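Local coordinates for stage III sporulation protein AF (Bacillus subtilis, PDB 6DCS) that probably helps build the secretion channel that is essential for sporulation, this chain being the ring-building-motif domain of a membrane protein, at residues 13-18 against 47-52. Numbering follows the deposited sequence.
With SO4 (sulfate ion), chain D.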
ATOM      1  N   ALA A  13     -14.795   2.700 -14.412  1.00 56.96           N
ATOM      2  CA  ALA A  13     -13.404   2.324 -14.188  1.00 53.51           C
ATOM      3  C   ALA A  13     -12.458   3.456 -14.551  1.00 59.23           C
ATOM      4  O   ALA A  13     -11.476   3.695 -13.841  1.00 56.97           O
ATOM      5  CB  ALA A  13     -13.049   1.081 -14.981  1.00 55.68           C
ATOM      6  N   TYR A  14     -12.734   4.162 -15.654  1.00 62.19           N
ATOM      7  CA  TYR A  14     -11.900   5.293 -16.053  1.00 55.37           C
ATOM      8  C   TYR A  14     -11.710   6.266 -14.897  1.00 59.22           C
ATOM      9  O   TYR A  14     -10.580   6.647 -14.550  1.00 55.50           O
ATOM     10  CB  TYR A  14     -12.532   6.024 -17.240  1.00 59.37           C
ATOM     11  CG  TYR A  14     -12.147   7.491 -17.268  1.00 61.86           C
ATOM     12  CD1 TYR A  14     -10.866   7.872 -17.627  1.00 56.16           C
ATOM     13  CD2 TYR A  14     -13.059   8.478 -16.913  1.00 56.22           C
ATOM     14  CE1 TYR A  14     -10.505   9.177 -17.638  1.00 65.60           C
ATOM     15  CE2 TYR A  14     -12.717   9.782 -16.930  1.00 63.76           C
ATOM     16  CZ  TYR A  14     -11.418  10.150 -17.287  1.00 71.47           C
ATOM     17  OH  TYR A  14     -11.013  11.486 -17.302  1.00 66.95           O
ATOM     18  N   ILE A  15     -12.828   6.712 -14.325  1.00 58.59           N
ATOM     19  CA  ILE A  15     -12.786   7.651 -13.219  1.00 56.71           C
ATOM     20  C   ILE A  15     -11.923   7.094 -12.112  1.00 59.10           C
ATOM     21  O   ILE A  15     -11.031   7.784 -11.583  1.00 59.09           O
ATOM     22  CB  ILE A  15     -14.211   7.935 -12.730  1.00 53.95           C
ATOM     23  CG1 ILE A  15     -14.924   8.814 -13.749  1.00 54.07           C
ATOM     24  CG2 ILE A  15     -14.197   8.550 -11.355  1.00 52.60           C
ATOM     25  CD1 ILE A  15     -16.420   8.758 -13.592  1.00 58.19           C
ATOM     26  N   LEU A  16     -12.159   5.826 -11.772  1.00 54.75           N
ATOM     27  CA  LEU A  16     -11.400   5.147 -10.732  1.00 55.03           C
ATOM     28  C   LEU A  16      -9.913   5.071 -11.068  1.00 56.23           C
ATOM     29  O   LEU A  16      -9.075   5.159 -10.168  1.00 56.89           O
ATOM     30  CB  LEU A  16     -11.984   3.757 -10.514  1.00 52.68           C
ATOM     31  CG  LEU A  16     -11.580   3.039  -9.245  1.00 54.39           C
ATOM     32  CD1 LEU A  16     -11.915   3.931  -8.108  1.00 57.71           C
ATOM     33  CD2 LEU A  16     -12.298   1.717  -9.079  1.00 54.99           C
ATOM     34  N   GLU A  17      -9.550   4.953 -12.347  1.00 58.35           N
ATOM     35  CA  GLU A  17      -8.122   4.985 -12.675  1.00 58.38           C
ATOM     36  C   GLU A  17      -7.550   6.387 -12.637  1.00 57.55           C
ATOM     37  O   GLU A  17      -6.335   6.550 -12.483  1.00 58.13           O
ATOM     38  CB  GLU A  17      -7.852   4.394 -14.055  1.00 58.73           C
ATOM     39  CG  GLU A  17      -7.851   2.858 -14.100  1.00 53.39           C
ATOM     40  CD  GLU A  17      -6.520   2.268 -13.683  1.00 57.05           C
ATOM     41  OE1 GLU A  17      -5.626   3.034 -13.259  1.00 59.89           O
ATOM     42  OE2 GLU A  17      -6.356   1.033 -13.792  1.00 58.70           O
ATOM     43  N   GLU A  18      -8.398   7.405 -12.788  1.00 57.59           N
ATOM     44  CA  GLU A  18      -7.928   8.778 -12.696  1.00 53.73           C
ATOM     45  C   GLU A  18      -7.634   9.124 -11.246  1.00 58.50           C
ATOM     46  O   GLU A  18      -6.554   9.625 -10.914  1.00 59.62           O
ATOM     47  CB  GLU A  18      -8.978   9.716 -13.286  1.00 58.27           C
ATOM     48  CG  GLU A  18      -8.870  11.162 -12.875  1.00 63.80           C
ATOM     49  CD  GLU A  18     -10.039  11.981 -13.390  1.00 70.11           C
ATOM     50  OE1 GLU A  18     -10.537  11.657 -14.499  1.00 72.05           O
ATOM     51  OE2 GLU A  18     -10.469  12.930 -12.684  1.00 73.74           O
ATOM     52  N   GLU A  47     -21.153   0.442  -6.592  1.00 69.31           N
ATOM     53  CA  GLU A  47     -22.033   0.774  -7.710  1.00 73.62           C
ATOM     54  C   GLU A  47     -21.749   2.156  -8.267  1.00 71.29           C
ATOM     55  O   GLU A  47     -21.631   2.317  -9.484  1.00 74.79           O
ATOM     56  CB  GLU A  47     -23.511   0.660  -7.327  1.00 75.20           C
ATOM     57  CG  GLU A  47     -24.418   0.778  -8.570  1.00 79.10           C
ATOM     58  CD  GLU A  47     -25.111  -0.533  -8.886  1.00 83.53           C
ATOM     59  OE1 GLU A  47     -24.557  -1.551  -8.445  1.00 82.00           O
ATOM     60  OE2 GLU A  47     -26.156  -0.569  -9.584  1.00 86.73           O
ATOM     61  N   LYS A  48     -21.622   3.162  -7.408  1.00 68.76           N
ATOM     62  CA  LYS A  48     -21.392   4.517  -7.883  1.00 67.83           C
ATOM     63  C   LYS A  48     -19.970   4.967  -7.577  1.00 67.35           C
ATOM     64  O   LYS A  48     -19.349   4.511  -6.608  1.00 62.29           O
ATOM     65  CB  LYS A  48     -22.426   5.475  -7.302  1.00 70.58           C
ATOM     66  CG  LYS A  48     -23.896   4.947  -7.408  1.00 84.75           C
ATOM     67  CD  LYS A  48     -24.605   5.296  -8.737  1.00 76.18           C
ATOM     68  CE  LYS A  48     -24.191   4.339  -9.863  1.00 77.91           C
ATOM     69  NZ  LYS A  48     -24.301   4.975 -11.223  1.00 83.56           N
ATOM     70  N   VAL A  49     -19.447   5.794  -8.482  1.00 63.61           N
ATOM     71  CA  VAL A  49     -18.070   6.250  -8.503  1.00 59.52           C
ATOM     72  C   VAL A  49     -18.086   7.712  -8.921  1.00 66.69           C
ATOM     73  O   VAL A  49     -17.926   8.030 -10.107  1.00 62.31           O
ATOM     74  CB  VAL A  49     -17.208   5.418  -9.467  1.00 57.76           C
ATOM     75  CG1 VAL A  49     -15.754   5.869  -9.410  1.00 55.88           C
ATOM     76  CG2 VAL A  49     -17.302   3.934  -9.158  1.00 64.68           C
ATOM     77  N   ASP A  50     -18.274   8.610  -7.945  1.00 71.32           N
ATOM     78  CA  ASP A  50     -18.435  10.040  -8.183  1.00 69.27           C
ATOM     79  C   ASP A  50     -17.410  10.907  -7.451  1.00 71.81           C
ATOM     80  O   ASP A  50     -17.277  12.090  -7.793  1.00 75.96           O
ATOM     81  CB  ASP A  50     -19.852  10.494  -7.777  1.00 67.36           C
ATOM     82  CG  ASP A  50     -20.854  10.417  -8.917  0.50 67.46           C
ATOM     83  OD1 ASP A  50     -20.722   9.521  -9.774  0.50 69.44           O
ATOM     84  OD2 ASP A  50     -21.780  11.259  -8.951  0.50 69.30           O
ATOM     85  N   SER A  51     -16.693  10.376  -6.463  1.00 65.75           N
ATOM     86  CA  SER A  51     -15.652  11.151  -5.795  1.00 60.99           C
ATOM     87  C   SER A  51     -14.725  10.189  -5.069  1.00 60.63           C
ATOM     88  O   SER A  51     -14.862   8.966  -5.176  1.00 64.67           O
ATOM     89  CB  SER A  51     -16.250  12.144  -4.798  1.00 60.66           C
ATOM     90  OG  SER A  51     -16.741  11.432  -3.672  1.00 65.36           O
ATOM     91  N   GLU A  52     -13.801  10.749  -4.290  1.00 60.67           N
ATOM     92  CA  GLU A  52     -12.961   9.931  -3.427  1.00 61.35           C
ATOM     93  C   GLU A  52     -13.801   9.204  -2.380  1.00 63.65           C
ATOM     94  O   GLU A  52     -13.508   8.047  -2.032  1.00 60.44           O
ATOM     95  CB  GLU A  52     -11.905  10.810  -2.766  1.00 57.73           C
ATOM     96  CG  GLU A  52     -10.633  10.973  -3.560  1.00 57.35           C
ATOM     97  CD  GLU A  52      -9.761  12.086  -3.024  1.00 66.83           C
ATOM     98  OE1 GLU A  52      -9.161  11.846  -1.953  1.00 68.85           O
ATOM     99  OE2 GLU A  52      -9.652  13.175  -3.664  1.00 71.98           O
TER
HETATM  100  S   SO4 D 302     -22.320   0.320  -3.152  1.00105.00           S
HETATM  101  O1  SO4 D 302     -23.710  -0.016  -3.503  1.00 90.42           O
HETATM  102  O2  SO4 D 302     -21.432  -0.686  -3.754  1.00 84.16           O
HETATM  103  O3  SO4 D 302     -22.129   0.319  -1.689  1.00 93.94           O
HETATM  104  O4  SO4 D 302     -21.996   1.662  -3.672  1.00 89.97           O
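Val49 points its side chain at helix 11-30 and touches Ile15 and Leu16 there through one methyl. From CB, which is directed at the helix, the chain runs to CG1, anti to the backbone N (chi1 -177°), and this tip does the touching: it lies 3.7 Å from CG2 of Ile15. It also sits over the start of Leu16, 4.3 Å from its N, with CB of Leu16 at the edge of contact. Valine suits this place because the branch at CB holds a methyl close to the backbone, enough to span the short distance to the helix, and because an apolar residue fits a buried position. Ile15 is branched at CB as well, so its methyl CG2, set anti to the backbone N, meets Val49 while the longer arm brings CD1 to 3.9 Å from the carbonyl O of Val49. The two side chains run past each other in opposite directions, so the contact is made alongside, and no hydrogen bond crosses it.

In the alpha-beta fold of this ring-building-motif domain, helix 11-30 packs on a three-stranded mixed sheet, and residues 47-52 belong to the connection between its antiparallel strands 37-45 and 55-63. Leu16, apolar on the helix face turned to strand 37-45, touches Leu43 and Ala45. Val49 is the one apolar residue of 47-52; after it, Asp54 OD2 accepts hydrogen bonds from the backbone N of Asp50 and of Ser51. Before it, Glu47 N donates to O2 of a sulfate, probably from the crystallisation liquor, at 3.1 Å, and Lys56 NZ binds the same ion.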